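Side-chain contacts in nucleoside diphosphate kinase (Aquifex aeolicus, PDB 3ZTP), which transfers the terminal phosphate of ATP to nucleoside diphosphates by a ping-pong mechanism, through a phosphorylated enzyme intermediate, as a homotetramer: residues His120-Pro125 with Gln129-Phe134; Glu49-His54 with Gln61-Phe66. All coordinates share one frame; numbering follows the deposited sequence.

Contact 1 (His120-Pro125 with Gln129-Phe134); sequences HASDSP and QYEICF. With SO4 (sulfate ion), chain D.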
loop_
_atom_site.group_PDB
_atom_site.type_symbol
_atom_site.label_atom_id
_atom_site.label_comp_id
_atom_site.label_asym_id
_atom_site.label_seq_id
_atom_site.Cartn_x
_atom_site.Cartn_y
_atom_site.Cartn_z
ATOM N N HIS A 120 -18.134 4.269 11.379
ATOM C CA HIS A 120 -17.292 4.862 12.400
ATOM C C HIS A 120 -16.858 6.248 11.918
ATOM O O HIS A 120 -16.515 6.400 10.741
ATOM C CB HIS A 120 -16.011 4.032 12.564
ATOM C CG HIS A 120 -14.963 4.722 13.374
ATOM N ND1 HIS A 120 -14.909 4.617 14.742
ATOM C CD2 HIS A 120 -13.966 5.558 13.016
ATOM C CE1 HIS A 120 -13.906 5.350 15.194
ATOM N NE2 HIS A 120 -13.321 5.928 14.167
ATOM N N ALA A 121 -16.806 7.229 12.809
ATOM C CA ALA A 121 -16.102 8.481 12.527
ATOM C C ALA A 121 -15.281 8.895 13.724
ATOM O O ALA A 121 -15.675 8.661 14.871
ATOM C CB ALA A 121 -17.069 9.600 12.158
ATOM N N SER A 122 -14.148 9.525 13.465
ATOM C CA SER A 122 -13.309 10.038 14.551
ATOM C C SER A 122 -14.090 10.994 15.458
ATOM O O SER A 122 -14.923 11.768 15.006
ATOM C CB SER A 122 -12.114 10.796 13.968
ATOM O OG SER A 122 -11.421 10.028 13.010
ATOM N N ASP A 123 -13.737 10.958 16.731
ATOM C CA ASP A 123 -14.451 11.674 17.789
ATOM C C ASP A 123 -13.938 13.088 17.987
ATOM O O ASP A 123 -14.684 13.966 18.387
ATOM C CB ASP A 123 -14.295 10.908 19.108
ATOM C CG ASP A 123 -14.945 11.619 20.291
ATOM O OD1 ASP A 123 -16.188 11.710 20.317
ATOM O OD2 ASP A 123 -14.209 12.052 21.211
ATOM N N SER A 124 -12.662 13.294 17.715
ATOM C CA SER A 124 -11.945 14.491 18.163
ATOM C C SER A 124 -10.738 14.713 17.271
ATOM O O SER A 124 -10.357 13.811 16.537
ATOM C CB SER A 124 -11.465 14.305 19.598
ATOM O OG SER A 124 -10.484 13.292 19.674
ATOM N N PRO A 125 -10.093 15.881 17.362
ATOM C CA PRO A 125 -8.891 16.098 16.548
ATOM C C PRO A 125 -7.788 15.087 16.835
ATOM O O PRO A 125 -7.126 14.620 15.912
ATOM C CB PRO A 125 -8.443 17.506 16.978
ATOM C CG PRO A 125 -9.694 18.192 17.354
ATOM C CD PRO A 125 -10.530 17.125 18.030
ATOM N N GLN A 129 -6.260 12.181 14.340
ATOM C CA GLN A 129 -4.846 12.074 13.984
ATOM C C GLN A 129 -4.366 10.622 14.129
ATOM O O GLN A 129 -3.692 10.084 13.238
ATOM C CB GLN A 129 -4.024 12.999 14.869
ATOM C CG GLN A 129 -2.529 12.936 14.636
ATOM C CD GLN A 129 -1.773 13.955 15.474
ATOM O OE1 GLN A 129 -1.875 15.159 15.247
ATOM N NE2 GLN A 129 -1.020 13.473 16.457
ATOM N N TYR A 130 -4.673 10.000 15.256
ATOM C CA TYR A 130 -4.323 8.596 15.476
ATOM C C TYR A 130 -4.943 7.661 14.464
ATOM O O TYR A 130 -4.288 6.788 13.892
ATOM C CB TYR A 130 -4.773 8.147 16.880
ATOM C CG TYR A 130 -4.583 6.653 17.131
ATOM C CD1 TYR A 130 -3.334 6.153 17.396
ATOM C CD2 TYR A 130 -5.651 5.752 17.084
ATOM C CE1 TYR A 130 -3.134 4.807 17.614
ATOM C CE2 TYR A 130 -5.453 4.390 17.295
ATOM C CZ TYR A 130 -4.182 3.931 17.556
ATOM O OH TYR A 130 -3.900 2.597 17.786
ATOM N N GLU A 131 -6.237 7.819 14.239
ATOM C CA GLU A 131 -6.958 6.910 13.390
ATOM C C GLU A 131 -6.567 7.050 11.926
ATOM O O GLU A 131 -6.433 6.041 11.215
ATOM C CB GLU A 131 -8.453 7.185 13.533
ATOM C CG GLU A 131 -8.979 6.816 14.922
ATOM C CD GLU A 131 -10.441 7.122 15.119
ATOM O OE1 GLU A 131 -11.115 7.558 14.176
ATOM O OE2 GLU A 131 -10.917 6.903 16.247
ATOM N N ILE A 132 -6.386 8.285 11.460
ATOM C CA ILE A 132 -5.933 8.482 10.078
ATOM C C ILE A 132 -4.590 7.806 9.882
ATOM O O ILE A 132 -4.436 7.069 8.908
ATOM C CB ILE A 132 -5.871 9.963 9.739
ATOM C CG1 ILE A 132 -7.290 10.531 9.668
ATOM C CG2 ILE A 132 -5.148 10.168 8.423
ATOM C CD1 ILE A 132 -7.343 12.056 9.571
ATOM N N CYS A 133 -3.626 8.032 10.769
ATOM C CA CYS A 133 -2.317 7.400 10.644
ATOM C C CYS A 133 -2.390 5.884 10.783
ATOM O O CYS A 133 -1.553 5.159 10.229
ATOM C CB CYS A 133 -1.357 7.974 11.682
ATOM S SG CYS A 133 -0.801 9.649 11.283
ATOM N N PHE A 134 -3.356 5.379 11.520
ATOM C CA PHE A 134 -3.441 3.942 11.655
ATOM C C PHE A 134 -3.737 3.287 10.307
ATOM O O PHE A 134 -3.240 2.193 10.011
ATOM C CB PHE A 134 -4.496 3.524 12.674
ATOM C CG PHE A 134 -4.299 2.130 13.171
ATOM C CD1 PHE A 134 -4.792 1.031 12.499
ATOM C CD2 PHE A 134 -3.524 1.929 14.284
ATOM C CE1 PHE A 134 -4.545 -0.258 12.963
ATOM C CE2 PHE A 134 -3.279 0.640 14.759
ATOM C CZ PHE A 134 -3.783 -0.448 14.082
HETATM S S SO4 D . -17.089 2.913 16.359
HETATM O O1 SO4 D . -18.211 3.661 15.803
HETATM O O2 SO4 D . -16.170 3.843 17.012
HETATM O O3 SO4 D . -17.512 1.973 17.394
HETATM O O4 SO4 D . -16.438 2.154 15.327
HETATM O O HOH W 1 -12.697 8.351 17.618
#

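Contact 2 (Glu49-His54 with Gln61-Phe66); sequences EFYYVH and QELVEF. With SO4 (sulfate ion), chain D.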
loop_
_atom_site.group_PDB
_atom_site.type_symbol
_atom_site.label_atom_id
_atom_site.label_comp_id
_atom_site.label_asym_id
_atom_site.label_seq_id
_atom_site.Cartn_x
_atom_site.Cartn_y
_atom_site.Cartn_z
ATOM N N GLU A 49 -5.974 -2.982 18.078
ATOM C CA GLU A 49 -5.083 -1.841 18.218
ATOM C C GLU A 49 -5.766 -0.540 17.820
ATOM O O GLU A 49 -5.590 0.475 18.479
ATOM C CB GLU A 49 -3.836 -2.036 17.352
ATOM C CG GLU A 49 -2.922 -3.143 17.858
ATOM C CD GLU A 49 -1.733 -3.402 16.942
ATOM O OE1 GLU A 49 -1.572 -2.730 15.899
ATOM O OE2 GLU A 49 -0.931 -4.292 17.312
ATOM N N PHE A 50 -6.533 -0.567 16.737
ATOM C CA PHE A 50 -7.244 0.631 16.307
ATOM C C PHE A 50 -8.172 1.106 17.411
ATOM O O PHE A 50 -8.240 2.294 17.700
ATOM C CB PHE A 50 -8.026 0.336 15.028
ATOM C CG PHE A 50 -8.776 1.532 14.481
ATOM C CD1 PHE A 50 -8.167 2.392 13.589
ATOM C CD2 PHE A 50 -10.075 1.804 14.857
ATOM C CE1 PHE A 50 -8.839 3.482 13.073
ATOM C CE2 PHE A 50 -10.746 2.923 14.364
ATOM C CZ PHE A 50 -10.119 3.760 13.463
ATOM N N TYR A 51 -8.857 0.154 18.033
ATOM C CA TYR A 51 -9.830 0.432 19.093
ATOM C C TYR A 51 -9.270 0.249 20.500
ATOM O O TYR A 51 -10.015 -0.049 21.440
ATOM C CB TYR A 51 -11.033 -0.493 18.905
ATOM C CG TYR A 51 -11.913 -0.105 17.754
ATOM C CD1 TYR A 51 -12.666 1.054 17.795
ATOM C CD2 TYR A 51 -12.015 -0.908 16.631
ATOM C CE1 TYR A 51 -13.497 1.410 16.737
ATOM C CE2 TYR A 51 -12.842 -0.569 15.590
ATOM C CZ TYR A 51 -13.575 0.589 15.651
ATOM O OH TYR A 51 -14.411 0.930 14.599
ATOM N N TYR A 52 -7.971 0.450 20.659
ATOM C CA TYR A 52 -7.335 0.181 21.948
ATOM C C TYR A 52 -7.952 0.931 23.122
ATOM O O TYR A 52 -7.925 0.447 24.253
ATOM C CB TYR A 52 -5.840 0.486 21.849
ATOM C CG TYR A 52 -5.493 1.949 21.989
ATOM C CD1 TYR A 52 -5.502 2.799 20.891
ATOM C CD2 TYR A 52 -5.126 2.476 23.225
ATOM C CE1 TYR A 52 -5.176 4.134 21.018
ATOM C CE2 TYR A 52 -4.799 3.808 23.364
ATOM C CZ TYR A 52 -4.817 4.632 22.255
ATOM O OH TYR A 52 -4.494 5.957 22.389
ATOM N N VAL A 53 -8.516 2.103 22.875
ATOM C CA VAL A 53 -9.149 2.879 23.947
ATOM C C VAL A 53 -10.349 2.143 24.559
ATOM O O VAL A 53 -10.689 2.345 25.732
ATOM C CB VAL A 53 -9.584 4.270 23.436
ATOM C CG1 VAL A 53 -10.471 4.976 24.456
ATOM C CG2 VAL A 53 -8.353 5.114 23.128
ATOM N N HIS A 54 -10.982 1.274 23.780
ATOM C CA HIS A 54 -12.183 0.563 24.220
ATOM C C HIS A 54 -11.902 -0.791 24.869
ATOM O O HIS A 54 -12.838 -1.521 25.208
ATOM C CB HIS A 54 -13.100 0.313 23.017
ATOM C CG HIS A 54 -13.441 1.545 22.241
ATOM N ND1 HIS A 54 -14.739 1.886 21.927
ATOM C CD2 HIS A 54 -12.658 2.506 21.699
ATOM C CE1 HIS A 54 -14.741 3.009 21.233
ATOM N NE2 HIS A 54 -13.491 3.407 21.083
ATOM N N GLN A 61 -14.772 -7.321 22.760
ATOM C CA GLN A 61 -14.448 -8.494 21.963
ATOM C C GLN A 61 -15.378 -8.587 20.740
ATOM O O GLN A 61 -14.939 -8.922 19.647
ATOM C CB GLN A 61 -14.540 -9.777 22.791
ATOM C CG GLN A 61 -13.433 -9.890 23.837
ATOM C CD GLN A 61 -12.039 -9.819 23.224
ATOM O OE1 GLN A 61 -11.794 -10.368 22.150
ATOM N NE2 GLN A 61 -11.125 -9.136 23.905
ATOM N N GLU A 62 -16.649 -8.277 20.928
ATOM C CA GLU A 62 -17.608 -8.299 19.827
ATOM C C GLU A 62 -17.284 -7.221 18.811
ATOM O O GLU A 62 -17.442 -7.440 17.606
ATOM C CB GLU A 62 -19.029 -8.116 20.353
ATOM C CG GLU A 62 -19.617 -9.363 21.006
ATOM C CD GLU A 62 -19.310 -9.483 22.497
ATOM O OE1 GLU A 62 -18.518 -8.673 23.041
ATOM O OE2 GLU A 62 -19.864 -10.411 23.133
ATOM N N LEU A 63 -16.881 -6.040 19.270
ATOM C CA LEU A 63 -16.437 -4.987 18.358
ATOM C C LEU A 63 -15.267 -5.438 17.497
ATOM O O LEU A 63 -15.244 -5.197 16.282
ATOM C CB LEU A 63 -16.033 -3.727 19.129
ATOM C CG LEU A 63 -15.412 -2.582 18.345
ATOM C CD1 LEU A 63 -16.398 -2.005 17.321
ATOM C CD2 LEU A 63 -14.930 -1.536 19.337
ATOM N N VAL A 64 -14.276 -6.061 18.128
ATOM C CA VAL A 64 -13.101 -6.490 17.400
ATOM C C VAL A 64 -13.465 -7.571 16.398
ATOM O O VAL A 64 -13.019 -7.527 15.249
ATOM C CB VAL A 64 -12.039 -6.987 18.359
ATOM C CG1 VAL A 64 -10.944 -7.772 17.625
ATOM C CG2 VAL A 64 -11.468 -5.807 19.129
ATOM N N GLU A 65 -14.272 -8.545 16.811
ATOM C CA GLU A 65 -14.694 -9.605 15.900
ATOM C C GLU A 65 -15.488 -9.023 14.718
ATOM O O GLU A 65 -15.230 -9.339 13.561
ATOM C CB GLU A 65 -15.555 -10.654 16.632
ATOM C CG GLU A 65 -16.089 -11.731 15.700
ATOM C CD GLU A 65 -16.956 -12.772 16.392
ATOM O OE1 GLU A 65 -17.778 -12.392 17.251
ATOM O OE2 GLU A 65 -16.825 -13.971 16.052
ATOM N N PHE A 66 -16.447 -8.152 15.022
ATOM C CA PHE A 66 -17.274 -7.548 13.984
ATOM C C PHE A 66 -16.422 -6.777 12.980
ATOM O O PHE A 66 -16.569 -6.926 11.765
ATOM C CB PHE A 66 -18.299 -6.627 14.646
ATOM C CG PHE A 66 -19.104 -5.796 13.681
ATOM C CD1 PHE A 66 -19.769 -6.380 12.612
ATOM C CD2 PHE A 66 -19.217 -4.435 13.872
ATOM C CE1 PHE A 66 -20.525 -5.595 11.741
ATOM C CE2 PHE A 66 -19.991 -3.664 13.021
ATOM C CZ PHE A 66 -20.615 -4.236 11.961
HETATM S S SO4 D . -17.089 2.913 16.359
HETATM O O1 SO4 D . -18.211 3.661 15.803
HETATM O O2 SO4 D . -16.170 3.843 17.012
HETATM O O3 SO4 D . -17.512 1.973 17.394
HETATM O O4 SO4 D . -16.438 2.154 15.327
#

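Contact 1 (His120-Pro125 with Gln129-Phe134)
His120 and Glu131 come from opposite directions, the edge of the imidazole meeting a carboxylate oxygen from above its plane. The N-H of NE2 points almost straight at the acceptor: His120 NE2 lies 2.7 Å from Glu131 OE1, with an angle of 175° at the hydrogen. The oxygen sits in the plane of the ring; the ring and carboxylate planes are 52° apart, and NE2 stands well above the carboxylate plane. Ser122 grips the same oxygen from the other face, its OG donating to Glu131 OE1 at 2.7 Å. Two donors on opposite faces thus fix OE1. OE2 is hydrogen-bonded to a glycerol and accepts from a water, 2.7 Å away, which also accepts from Asp123 N at 2.9 Å. Glu131 spans the gap with an extended chain (chi2 178°).

The arrangement illustrates how a second-shell carboxylate orients a histidine in the nucleoside diphosphate kinase active site. NE2 of His120 is engaged by Glu131, which leaves ND1, the predicted site of phosphorylation, turned to a sulfate, with His120 ND1 donating to sulfate O2 at 2.7 Å. Ser122 OG is hydrogen-bonded to Leu7 N as well, tying the site to strand 3-10. In the first turn of helix 125-135, Gln129 N bonds to Pro125 O at 3.0 Å; Cys133 of this helix forms a disulfide with Cys133 of a second subunit.

Contact 2 (Glu49-His54 with Gln61-Phe66)
The carbonyl oxygen of Tyr51 accepts the amide of His54, with 2.9 Å between Tyr51 O and His54 N, and this tight 3-10 turn brings both side chains round towards Leu63. From there the contact is apolar. Leu63 CD2 rests on one face of the Tyr51 ring as a CH-pi contact, 3.9 Å from the centroid and 18° off the ring normal, but shifted towards the rim, so that its closest ring atom is Tyr51 CG at 3.7 Å. The two side chains cross at about a right angle. Leu63 reaches out from helix 60-67 because its chi1 of 174° swings CG away from the backbone N; it sets one methyl on the ring, while CD1 lies nearer the phenol end, 4.2 Å from Tyr51 CZ. Phe50 packs against the opposite face of Tyr51, its CD2 over the ring centre, so the phenol is held between a methyl group and the edge of a neighbouring aromatic ring. His54 adds a looser touch, its ND1 4.3 Å from Leu63 CD2, and lays one face of its imidazole over Tyr51 CD1.

Confined in this way, the phenol directs its hydroxyl at the sulfate, Tyr51 OH donating to sulfate O4; the separation is unusually short, and its exact length is doubtful. Phe60 and Met67 of helix 60-67 also pack on Tyr51. The contact joins the turn that follows helix 44-50 to helix 60-67, within the helical hairpin that flanks the nucleotide-binding cleft in nucleoside diphosphate kinases.

Although their centres lie 14 Å apart, the two contacts converge on a single anion, a sulfate probably from the crystallisation liquor: it takes a hydrogen bond from His120 of contact 1 and a very short one, of doubtful length, from Tyr51 of contact 2. It sits beside the predicted phosphorylated histidine, consistent with a site suited to phosphate. Phe50 also bridges them, its ring meeting His120 edge-to-face and its CZ packing 3.6 Å from Glu131 CG. A further polar tie, 2.8 Å from Tyr130 OH to Glu49 O, joins helix 125-135 to helix 44-50, so the hairpin and helix 125-135 are in direct contact beside the active site.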